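Local coordinates for protein ornithine carbamoyltransferase (Giardia intestinalis, PDB 3GRF) that probably interconverts ornithine plus carbamoyl phosphate with citrulline plus phosphate, a step in the parasite's arginine degradation pathway, at residues M138-F142 and D177-C182; G161-C167 and V235-D241; F225-K229 and F263-V269. All coordinates share one frame; numbering follows the deposited sequence.

Interaction 1. Residues M138-F142 and D177-C182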
loop_
_atom_site.group_PDB
_atom_site.type_symbol
_atom_site.label_atom_id
_atom_site.label_comp_id
_atom_site.label_asym_id
_atom_site.label_seq_id
_atom_site.Cartn_x
_atom_site.Cartn_y
_atom_site.Cartn_z
ATOM N N MET A 138 -16.184 -4.700 -17.817
ATOM C CA MET A 138 -17.484 -5.007 -18.433
ATOM C C MET A 138 -18.591 -4.529 -17.525
ATOM O O MET A 138 -19.478 -3.833 -17.982
ATOM C CB MET A 138 -17.681 -6.499 -18.803
ATOM C CG MET A 138 -16.769 -6.990 -19.903
ATOM S SD MET A 138 -16.796 -6.032 -21.450
ATOM C CE MET A 138 -15.548 -4.815 -21.139
ATOM N N VAL A 139 -18.516 -4.834 -16.241
ATOM C CA VAL A 139 -19.554 -4.323 -15.315
ATOM C C VAL A 139 -19.594 -2.773 -15.333
ATOM O O VAL A 139 -20.661 -2.168 -15.181
ATOM C CB VAL A 139 -19.323 -4.761 -13.868
ATOM C CG1 VAL A 139 -20.531 -4.326 -12.968
ATOM C CG2 VAL A 139 -19.094 -6.245 -13.806
ATOM N N CYS A 140 -18.429 -2.152 -15.553
ATOM C CA CYS A 140 -18.281 -0.702 -15.623
ATOM C C CYS A 140 -19.045 -0.133 -16.777
ATOM O O CYS A 140 -19.885 0.741 -16.628
ATOM C CB CYS A 140 -16.809 -0.343 -15.829
ATOM S SG CYS A 140 -16.598 1.457 -15.865
ATOM N N ASP A 141 -18.728 -0.636 -17.959
ATOM C CA ASP A 141 -19.313 -0.165 -19.220
ATOM C C ASP A 141 -20.817 -0.381 -19.361
ATOM O O ASP A 141 -21.558 0.542 -19.671
ATOM C CB ASP A 141 -18.570 -0.845 -20.347
ATOM C CG ASP A 141 -17.104 -0.446 -20.383
ATOM O OD1 ASP A 141 -16.273 -1.152 -21.009
ATOM O OD2 ASP A 141 -16.796 0.590 -19.776
ATOM N N PHE A 142 -21.298 -1.582 -19.075
ATOM C CA PHE A 142 -22.744 -1.780 -19.164
ATOM C C PHE A 142 -23.514 -0.994 -18.108
ATOM O O PHE A 142 -24.589 -0.467 -18.377
ATOM C CB PHE A 142 -23.084 -3.263 -19.183
ATOM C CG PHE A 142 -22.529 -3.954 -20.370
ATOM C CD1 PHE A 142 -21.418 -4.796 -20.248
ATOM C CD2 PHE A 142 -23.064 -3.715 -21.641
ATOM C CE1 PHE A 142 -20.901 -5.424 -21.341
ATOM C CE2 PHE A 142 -22.537 -4.374 -22.772
ATOM C CZ PHE A 142 -21.449 -5.213 -22.599
ATOM N N ASP A 177 -14.732 -9.619 -24.372
ATOM C CA ASP A 177 -15.604 -9.525 -23.191
ATOM C C ASP A 177 -16.840 -8.638 -23.436
ATOM O O ASP A 177 -17.883 -8.863 -22.817
ATOM C CB ASP A 177 -14.771 -9.083 -21.958
ATOM C CG ASP A 177 -14.870 -10.043 -20.775
ATOM O OD1 ASP A 177 -15.471 -11.132 -20.861
ATOM O OD2 ASP A 177 -14.336 -9.688 -19.721
ATOM N N LEU A 178 -16.762 -7.628 -24.353
ATOM C CA LEU A 178 -17.941 -6.775 -24.734
ATOM C C LEU A 178 -18.946 -7.663 -25.484
ATOM O O LEU A 178 -20.148 -7.592 -25.211
ATOM C CB LEU A 178 -17.499 -5.597 -25.631
ATOM C CG LEU A 178 -17.563 -4.136 -25.133
ATOM C CD1 LEU A 178 -18.036 -4.050 -23.679
ATOM C CD2 LEU A 178 -16.195 -3.463 -25.276
ATOM N N MET A 179 -18.453 -8.469 -26.423
ATOM C CA MET A 179 -19.315 -9.400 -27.147
ATOM C C MET A 179 -20.049 -10.311 -26.173
ATOM O O MET A 179 -21.269 -10.510 -26.309
ATOM C CB MET A 179 -18.488 -10.243 -28.110
ATOM C CG MET A 179 -17.859 -9.443 -29.288
ATOM S SD MET A 179 -16.514 -10.387 -30.074
ATOM C CE MET A 179 -17.393 -11.792 -30.733
ATOM N N ARG A 180 -19.324 -10.865 -25.196
ATOM C CA ARG A 180 -19.958 -11.691 -24.140
ATOM C C ARG A 180 -21.007 -10.920 -23.321
ATOM O O ARG A 180 -22.053 -11.484 -22.991
ATOM C CB ARG A 180 -18.922 -12.319 -23.189
ATOM C CG ARG A 180 -17.941 -13.381 -23.800
ATOM C CD ARG A 180 -16.773 -13.651 -22.835
ATOM N NE ARG A 180 -15.594 -14.290 -23.496
ATOM C CZ ARG A 180 -14.328 -13.875 -23.380
ATOM N NH1 ARG A 180 -14.034 -12.802 -22.663
ATOM N NH2 ARG A 180 -13.341 -14.514 -24.006
ATOM N N GLY A 181 -20.707 -9.672 -22.926
ATOM C CA GLY A 181 -21.664 -8.870 -22.134
ATOM C C GLY A 181 -22.943 -8.642 -22.931
ATOM O O GLY A 181 -24.041 -8.828 -22.422
ATOM N N CYS A 182 -22.792 -8.259 -24.196
ATOM C CA CYS A 182 -23.902 -8.036 -25.103
ATOM C C CYS A 182 -24.713 -9.328 -25.240
ATOM O O CYS A 182 -25.912 -9.304 -25.157
ATOM C CB CYS A 182 -23.405 -7.678 -26.508
ATOM S SG CYS A 182 -22.833 -6.036 -26.841
#
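Met138 and Phe142, one helical turn apart, face Leu178 and Gly181 in a wholly buried helix-helix contact that illustrates packing without any hydrogen bond across it. The axes pass 10.4 Å apart at a crossing angle of -58°, so contact is concentrated near the crossing. Met138 fills the gap by folding: its CG lies beside the backbone N, and further bends at chi2 and chi3 bring the sulfur against Asp177 and Leu178. There Met138 CG touches Asp177 CB at 3.5 Å, while SD lies 3.3 Å from Asp177 C. The sulfur's 3.2 Å approach to Leu178 CD1 is short, and because the leucine torsions are far from staggered (chi1 -112°) this detail is doubtful. Phe142 uses the outer end of its ring, with CE1 3.6 Å from Gly181 CA and CZ 3.7 Å from Cys182 N; at Gly181 the absence of a side chain lets the ring come up to the helix backbone. No solvent side exists here, but the margins are looser: Phe142 CE2 stays 4.4 Å from Cys182 SG, and Asp141 barely grazes Leu178, its carboxylate being engaged by Tyr239 instead. Asp177, beside Met138, is held by Arg180, whose NH1 meets OD1 at 2.8 Å from above the carboxylate plane, and by His134 N. Residues 138-142 fall in the carbamoyl phosphate-binding family region and residues 177-182 in the aspartate/ornithine-binding one. Helix 303-322 packs on Val139 and Cys140, helix 203-216 covers Met179, and strand 164-167 lies under Leu178 and Cys182 through Phe164.

Interaction 2. Residues G161-C167 and V235-D241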
loop_
_atom_site.group_PDB
_atom_site.type_symbol
_atom_site.label_atom_id
_atom_site.label_comp_id
_atom_site.label_asym_id
_atom_site.label_seq_id
_atom_site.Cartn_x
_atom_site.Cartn_y
_atom_site.Cartn_z
ATOM N N GLY A 161 -32.882 -2.812 -26.462
ATOM C CA GLY A 161 -33.037 -1.836 -27.553
ATOM C C GLY A 161 -31.780 -1.060 -27.908
ATOM O O GLY A 161 -31.740 -0.356 -28.919
ATOM N N ILE A 162 -30.744 -1.181 -27.072
ATOM C CA ILE A 162 -29.512 -0.420 -27.272
ATOM C C ILE A 162 -28.656 -1.195 -28.247
ATOM O O ILE A 162 -28.167 -2.273 -27.902
ATOM C CB ILE A 162 -28.691 -0.186 -25.962
ATOM C CG1 ILE A 162 -29.546 0.441 -24.882
ATOM C CG2 ILE A 162 -27.556 0.820 -26.226
ATOM C CD1 ILE A 162 -30.346 1.624 -25.395
ATOM N N LYS A 163 -28.490 -0.663 -29.449
ATOM C CA LYS A 163 -27.610 -1.300 -30.451
ATOM C C LYS A 163 -26.177 -0.862 -30.141
ATOM O O LYS A 163 -25.941 0.319 -29.959
ATOM C CB LYS A 163 -28.000 -0.894 -31.873
ATOM C CG LYS A 163 -29.376 -1.385 -32.376
ATOM C CD LYS A 163 -30.387 -0.237 -32.343
ATOM C CE LYS A 163 -31.455 -0.386 -33.396
ATOM N NZ LYS A 163 -31.092 0.528 -34.536
ATOM N N PHE A 164 -25.235 -1.816 -30.081
ATOM C CA PHE A 164 -23.872 -1.552 -29.610
ATOM C C PHE A 164 -22.903 -1.817 -30.786
ATOM O O PHE A 164 -23.070 -2.789 -31.527
ATOM C CB PHE A 164 -23.558 -2.431 -28.398
ATOM C CG PHE A 164 -22.126 -2.283 -27.881
ATOM C CD1 PHE A 164 -21.835 -1.407 -26.850
ATOM C CD2 PHE A 164 -21.075 -3.019 -28.454
ATOM C CE1 PHE A 164 -20.534 -1.265 -26.388
ATOM C CE2 PHE A 164 -19.806 -2.891 -28.000
ATOM C CZ PHE A 164 -19.516 -2.010 -26.986
ATOM N N ALA A 165 -21.918 -0.956 -31.001
ATOM C CA ALA A 165 -20.845 -1.324 -31.960
ATOM C C ALA A 165 -19.423 -1.139 -31.411
ATOM O O ALA A 165 -19.163 -0.136 -30.766
ATOM C CB ALA A 165 -20.996 -0.538 -33.284
ATOM N N TYR A 166 -18.537 -2.111 -31.677
ATOM C CA TYR A 166 -17.142 -2.049 -31.291
ATOM C C TYR A 166 -16.400 -1.774 -32.604
ATOM O O TYR A 166 -16.702 -2.415 -33.607
ATOM C CB TYR A 166 -16.596 -3.354 -30.653
ATOM C CG TYR A 166 -15.122 -3.169 -30.405
ATOM C CD1 TYR A 166 -14.153 -3.532 -31.382
ATOM C CD2 TYR A 166 -14.694 -2.525 -29.269
ATOM C CE1 TYR A 166 -12.807 -3.239 -31.171
ATOM C CE2 TYR A 166 -13.353 -2.241 -29.044
ATOM C CZ TYR A 166 -12.417 -2.586 -30.018
ATOM O OH TYR A 166 -11.094 -2.320 -29.810
ATOM N N CYS A 167 -15.497 -0.781 -32.618
ATOM C CA CYS A 167 -14.739 -0.449 -33.846
ATOM C C CYS A 167 -13.277 -0.649 -33.559
ATOM O O CYS A 167 -12.817 -0.261 -32.502
ATOM C CB CYS A 167 -14.986 0.987 -34.344
ATOM S SG CYS A 167 -16.488 1.177 -35.304
ATOM N N VAL A 235 -26.468 2.816 -34.774
ATOM C CA VAL A 235 -26.109 2.222 -33.478
ATOM C C VAL A 235 -26.248 3.251 -32.343
ATOM O O VAL A 235 -26.241 4.455 -32.590
ATOM C CB VAL A 235 -24.710 1.514 -33.480
ATOM C CG1 VAL A 235 -24.643 0.399 -34.540
ATOM C CG2 VAL A 235 -23.596 2.516 -33.677
ATOM N N ASP A 236 -26.402 2.781 -31.111
ATOM C CA ASP A 236 -26.633 3.677 -29.968
ATOM C C ASP A 236 -25.375 3.898 -29.127
ATOM O O ASP A 236 -25.318 4.809 -28.304
ATOM C CB ASP A 236 -27.752 3.128 -29.085
ATOM C CG ASP A 236 -29.040 2.918 -29.840
ATOM O OD1 ASP A 236 -29.465 1.752 -29.964
ATOM O OD2 ASP A 236 -29.625 3.917 -30.300
ATOM N N VAL A 237 -24.374 3.037 -29.312
ATOM C CA VAL A 237 -23.114 3.106 -28.569
ATOM C C VAL A 237 -22.044 2.804 -29.594
ATOM O O VAL A 237 -22.173 1.826 -30.338
ATOM C CB VAL A 237 -22.968 2.040 -27.451
ATOM C CG1 VAL A 237 -21.586 2.222 -26.709
ATOM C CG2 VAL A 237 -24.141 2.120 -26.475
ATOM N N VAL A 238 -21.011 3.644 -29.619
ATOM C CA VAL A 238 -19.821 3.333 -30.388
ATOM C C VAL A 238 -18.601 3.265 -29.478
ATOM O O VAL A 238 -18.224 4.240 -28.826
ATOM C CB VAL A 238 -19.560 4.369 -31.480
ATOM C CG1 VAL A 238 -18.268 3.993 -32.283
ATOM C CG2 VAL A 238 -20.774 4.493 -32.412
ATOM N N TYR A 239 -17.943 2.116 -29.466
ATOM C CA TYR A 239 -16.954 1.887 -28.449
ATOM C C TYR A 239 -15.712 1.545 -29.227
ATOM O O TYR A 239 -15.789 0.835 -30.222
ATOM C CB TYR A 239 -17.448 0.726 -27.574
ATOM C CG TYR A 239 -16.696 0.410 -26.297
ATOM C CD1 TYR A 239 -15.344 0.073 -26.304
ATOM C CD2 TYR A 239 -17.357 0.375 -25.112
ATOM C CE1 TYR A 239 -14.675 -0.268 -25.145
ATOM C CE2 TYR A 239 -16.730 0.018 -23.967
ATOM C CZ TYR A 239 -15.376 -0.269 -23.979
ATOM O OH TYR A 239 -14.763 -0.617 -22.819
ATOM N N THR A 240 -14.583 2.098 -28.804
ATOM C CA THR A 240 -13.297 1.724 -29.383
ATOM C C THR A 240 -12.225 1.676 -28.318
ATOM O O THR A 240 -12.457 2.066 -27.171
ATOM C CB THR A 240 -12.911 2.649 -30.556
ATOM O OG1 THR A 240 -11.782 2.080 -31.238
ATOM C CG2 THR A 240 -12.626 4.057 -30.084
ATOM N N ASP A 241 -11.063 1.125 -28.649
ATOM C CA ASP A 241 -9.984 1.182 -27.669
ATOM C C ASP A 241 -8.632 1.079 -28.339
ATOM O O ASP A 241 -8.567 0.963 -29.551
ATOM C CB ASP A 241 -10.215 0.185 -26.482
ATOM C CG ASP A 241 -9.664 -1.229 -26.723
ATOM O OD1 ASP A 241 -9.190 -1.834 -25.750
ATOM O OD2 ASP A 241 -9.714 -1.748 -27.844
HETATM O O HOH W 1 -9.126 -1.102 -31.371
#
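The Tyr166 ring meets Asp241 at its edge: OD2 lies in the ring plane and takes a very short hydrogen bond of 2.5 Å from Tyr166 OH. Ring and carboxylate are turned 71° apart. A water donates to both Tyr166 OH and Asp241 O, so carboxylate and water together grip the phenol oxygen, while Asn172 helps position the carboxylate through OD2. The Phe164 and Tyr239 rings meet obliquely, their planes at 51° with centroids 5.8 Å apart. Phe164 CG is anti to the backbone N, which leads the ring across to the other strand, where CD1 rests 3.6 Å from Val237 CG1 and CZ reaches 3.5 Å from Tyr239 CB. The Tyr239 hydroxyl continues to Asp141. On the opposite sheet face Ala165 CB touches both methyls of Val235. At Lys163, Asp236 turns back to hold the incoming chain: Lys163 N donates to the anti lone pair of OD1 at 2.7 Å and 168°, and Lys163 O accepts from Asp236 N and, weakly, from Val237 N. The regular parallel bonding follows, with Ala165 using both its N and O and Cys167 N donating to Tyr239 O. At Cys167 the carbonyl O accepts from Thr240 OG1 at 2.9 Å, from above the carbonyl plane. Strand 237-240 lies beside 164-167 on the side away from 188-192 and 221-225, in the order 3-2-1-4-5. This reversal of sheet growth beside the first strand is characteristic of a Rossmann-type alpha/beta domain, here probably the one that binds ornithine.

Interaction 3. Residues F225-K229 and F263-V269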
loop_
_atom_site.group_PDB
_atom_site.type_symbol
_atom_site.label_atom_id
_atom_site.label_comp_id
_atom_site.label_asym_id
_atom_site.label_seq_id
_atom_site.Cartn_x
_atom_site.Cartn_y
_atom_site.Cartn_z
ATOM N N PHE A 225 -18.880 -6.704 -39.081
ATOM C CA PHE A 225 -18.828 -5.809 -40.224
ATOM C C PHE A 225 -17.377 -5.539 -40.586
ATOM O O PHE A 225 -16.520 -5.521 -39.707
ATOM C CB PHE A 225 -19.539 -4.498 -39.898
ATOM C CG PHE A 225 -21.028 -4.600 -39.902
ATOM C CD1 PHE A 225 -21.698 -5.149 -38.820
ATOM C CD2 PHE A 225 -21.762 -4.126 -40.979
ATOM C CE1 PHE A 225 -23.102 -5.223 -38.802
ATOM C CE2 PHE A 225 -23.156 -4.192 -40.969
ATOM C CZ PHE A 225 -23.823 -4.740 -39.862
ATOM N N HIS A 226 -17.101 -5.342 -41.877
ATOM C CA HIS A 226 -15.758 -4.927 -42.299
ATOM C C HIS A 226 -15.705 -3.506 -42.885
ATOM O O HIS A 226 -14.803 -3.166 -43.644
ATOM C CB HIS A 226 -15.109 -6.007 -43.196
ATOM C CG HIS A 226 -14.847 -7.294 -42.466
ATOM N ND1 HIS A 226 -15.135 -8.532 -42.998
ATOM C CD2 HIS A 226 -14.358 -7.525 -41.225
ATOM C CE1 HIS A 226 -14.809 -9.469 -42.124
ATOM N NE2 HIS A 226 -14.344 -8.880 -41.036
ATOM N N ASP A 227 -16.694 -2.700 -42.478
ATOM C CA ASP A 227 -16.855 -1.284 -42.815
ATOM C C ASP A 227 -17.506 -0.668 -41.584
ATOM O O ASP A 227 -18.660 -1.010 -41.271
ATOM C CB ASP A 227 -17.770 -1.144 -44.052
ATOM C CG ASP A 227 -17.715 0.259 -44.701
ATOM O OD1 ASP A 227 -16.854 0.486 -45.584
ATOM O OD2 ASP A 227 -18.541 1.133 -44.354
ATOM N N CYS A 228 -16.755 0.103 -40.818
ATOM C CA CYS A 228 -17.237 0.678 -39.571
ATOM C C CYS A 228 -18.475 1.576 -39.730
ATOM O O CYS A 228 -19.340 1.590 -38.857
ATOM C CB CYS A 228 -16.074 1.435 -38.932
ATOM S SG CYS A 228 -16.370 1.963 -37.222
ATOM N N LYS A 229 -18.555 2.312 -40.838
ATOM C CA LYS A 229 -19.724 3.187 -41.088
ATOM C C LYS A 229 -20.995 2.388 -41.301
ATOM O O LYS A 229 -22.082 2.720 -40.775
ATOM C CB LYS A 229 -19.478 4.099 -42.299
ATOM C CG LYS A 229 -19.015 5.471 -41.851
ATOM C CD LYS A 229 -18.384 6.315 -42.948
ATOM C CE LYS A 229 -17.052 6.831 -42.401
ATOM N NZ LYS A 229 -16.187 7.507 -43.405
ATOM N N PHE A 263 -10.821 2.234 -39.575
ATOM C CA PHE A 263 -11.663 1.943 -38.419
ATOM C C PHE A 263 -11.520 2.900 -37.301
ATOM O O PHE A 263 -11.973 2.629 -36.184
ATOM C CB PHE A 263 -11.501 0.500 -37.956
ATOM C CG PHE A 263 -12.080 -0.450 -38.935
ATOM C CD1 PHE A 263 -13.414 -0.826 -38.850
ATOM C CD2 PHE A 263 -11.337 -0.866 -40.023
ATOM C CE1 PHE A 263 -13.969 -1.676 -39.791
ATOM C CE2 PHE A 263 -11.888 -1.715 -40.986
ATOM C CZ PHE A 263 -13.204 -2.103 -40.885
ATOM N N GLN A 264 -10.930 4.042 -37.616
ATOM C CA GLN A 264 -10.829 5.156 -36.672
ATOM C C GLN A 264 -12.216 5.696 -36.438
ATOM O O GLN A 264 -12.942 5.950 -37.404
ATOM C CB GLN A 264 -9.989 6.258 -37.301
ATOM C CG GLN A 264 -9.910 7.522 -36.453
ATOM C CD GLN A 264 -8.846 8.424 -36.946
ATOM O OE1 GLN A 264 -9.023 9.099 -37.938
ATOM N NE2 GLN A 264 -7.705 8.400 -36.293
ATOM N N VAL A 265 -12.615 5.884 -35.184
ATOM C CA VAL A 265 -13.919 6.521 -34.967
ATOM C C VAL A 265 -13.789 8.051 -35.141
ATOM O O VAL A 265 -13.277 8.733 -34.274
ATOM C CB VAL A 265 -14.620 6.111 -33.618
ATOM C CG1 VAL A 265 -15.940 6.761 -33.517
ATOM C CG2 VAL A 265 -14.796 4.580 -33.500
ATOM N N ASP A 266 -14.227 8.562 -36.294
ATOM C CA ASP A 266 -14.232 10.015 -36.580
ATOM C C ASP A 266 -15.655 10.629 -36.620
ATOM O O ASP A 266 -16.642 9.980 -36.230
ATOM C CB ASP A 266 -13.428 10.314 -37.880
ATOM C CG ASP A 266 -14.017 9.625 -39.133
ATOM O OD1 ASP A 266 -13.359 9.647 -40.159
ATOM O OD2 ASP A 266 -15.134 9.075 -39.132
ATOM N N ASP A 267 -15.761 11.872 -37.089
ATOM C CA ASP A 267 -17.036 12.597 -37.094
ATOM C C ASP A 267 -18.009 11.927 -38.084
ATOM O O ASP A 267 -19.218 11.875 -37.829
ATOM C CB ASP A 267 -16.835 14.073 -37.489
ATOM C CG ASP A 267 -16.225 14.955 -36.370
ATOM O OD1 ASP A 267 -16.140 14.568 -35.193
ATOM O OD2 ASP A 267 -15.846 16.106 -36.685
ATOM N N ALA A 268 -17.492 11.427 -39.217
ATOM C CA ALA A 268 -18.353 10.783 -40.226
ATOM C C ALA A 268 -18.873 9.451 -39.713
ATOM O O ALA A 268 -19.973 9.021 -40.069
ATOM C CB ALA A 268 -17.587 10.541 -41.526
ATOM N N VAL A 269 -18.071 8.788 -38.897
ATOM C CA VAL A 269 -18.514 7.554 -38.257
ATOM C C VAL A 269 -19.650 7.890 -37.280
ATOM O O VAL A 269 -20.713 7.285 -37.353
ATOM C CB VAL A 269 -17.326 6.750 -37.583
ATOM C CG1 VAL A 269 -17.841 5.694 -36.630
ATOM C CG2 VAL A 269 -16.465 6.049 -38.637
#
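Cys228 and Phe263 bring the two backbones together at one end, their CA atoms 5.8 Å apart, and Lys229 and Val269 do so further along, at 5.3 Å between CA atoms. Despite this closeness no hydrogen bond passes between the segments, and each segment has an aspartate that caps the helix it begins. Asp227 is the N-cap of helix 228-232 and bonds Lys230 N. Asp266 is the N-cap of helix 267-270, its OD2 accepting from Val269 N at 3.0 Å and 148°. Two helix beginnings thus lie side by side, each stabilised locally. The side chains then do the joining. Phe263 CG sits beside its own backbone N, and the ring projects along the 226-228 backbone. Its edge is presented to the peptide between His226 and Asp227: His226 C lies in the ring plane, and CZ comes within 3.4 Å of His226 O. Cys228 N approaches the ring obliquely, and Phe263 CD1 touches Cys228 CB at 3.5 Å. With SG anti to the backbone N (chi1 -169°), the cysteine sulfur is directed onward to Cys167, its disulfide partner, and passes Val269 CG1 at 4.1 Å. At the exposed margin Lys229, bent at chi3, lies over the second helix start, laying CE 3.9 Å from Val269 CG2 and bringing NZ against the Ala268 methyl. Its charged end remains 4.7 Å from Asp266 OD2, measured from NZ, too far for a salt bridge, though the opposite charges may still attract. In the surrounding fold, Phe225 ends strand 221-225, an outer strand of the sheet within this chain, and its backbone bonds Val191 and Cys193 while its ring stacks on His190; Cys228 touches Cys192, Phe263 packs on Pro194, and Val265 lies against Val238 and Thr240 of strand 237-240.

How the interactions relate
Interactions 1 and 2 are buried, whereas interaction 3 is partly exposed, its centre about 22 Å from the centre of the chain. Interaction 1 joins elements of two sequence domains by apolar helix packing; interaction 2 is a sheet pairing built on backbone hydrogen bonds; interaction 3 has neither and relies on ring-to-backbone and aliphatic contacts between two capped helix starts. Interaction 2 is the shared middle. Its Phe164 and Tyr239 pack under Leu178 of interaction 1, and Tyr239 OH probably bonds Asp141 OD1, while on its other sheet face the Cys167-Cys228 disulfide and Val265 tie it to interaction 3. Interactions 1 and 3 do not touch.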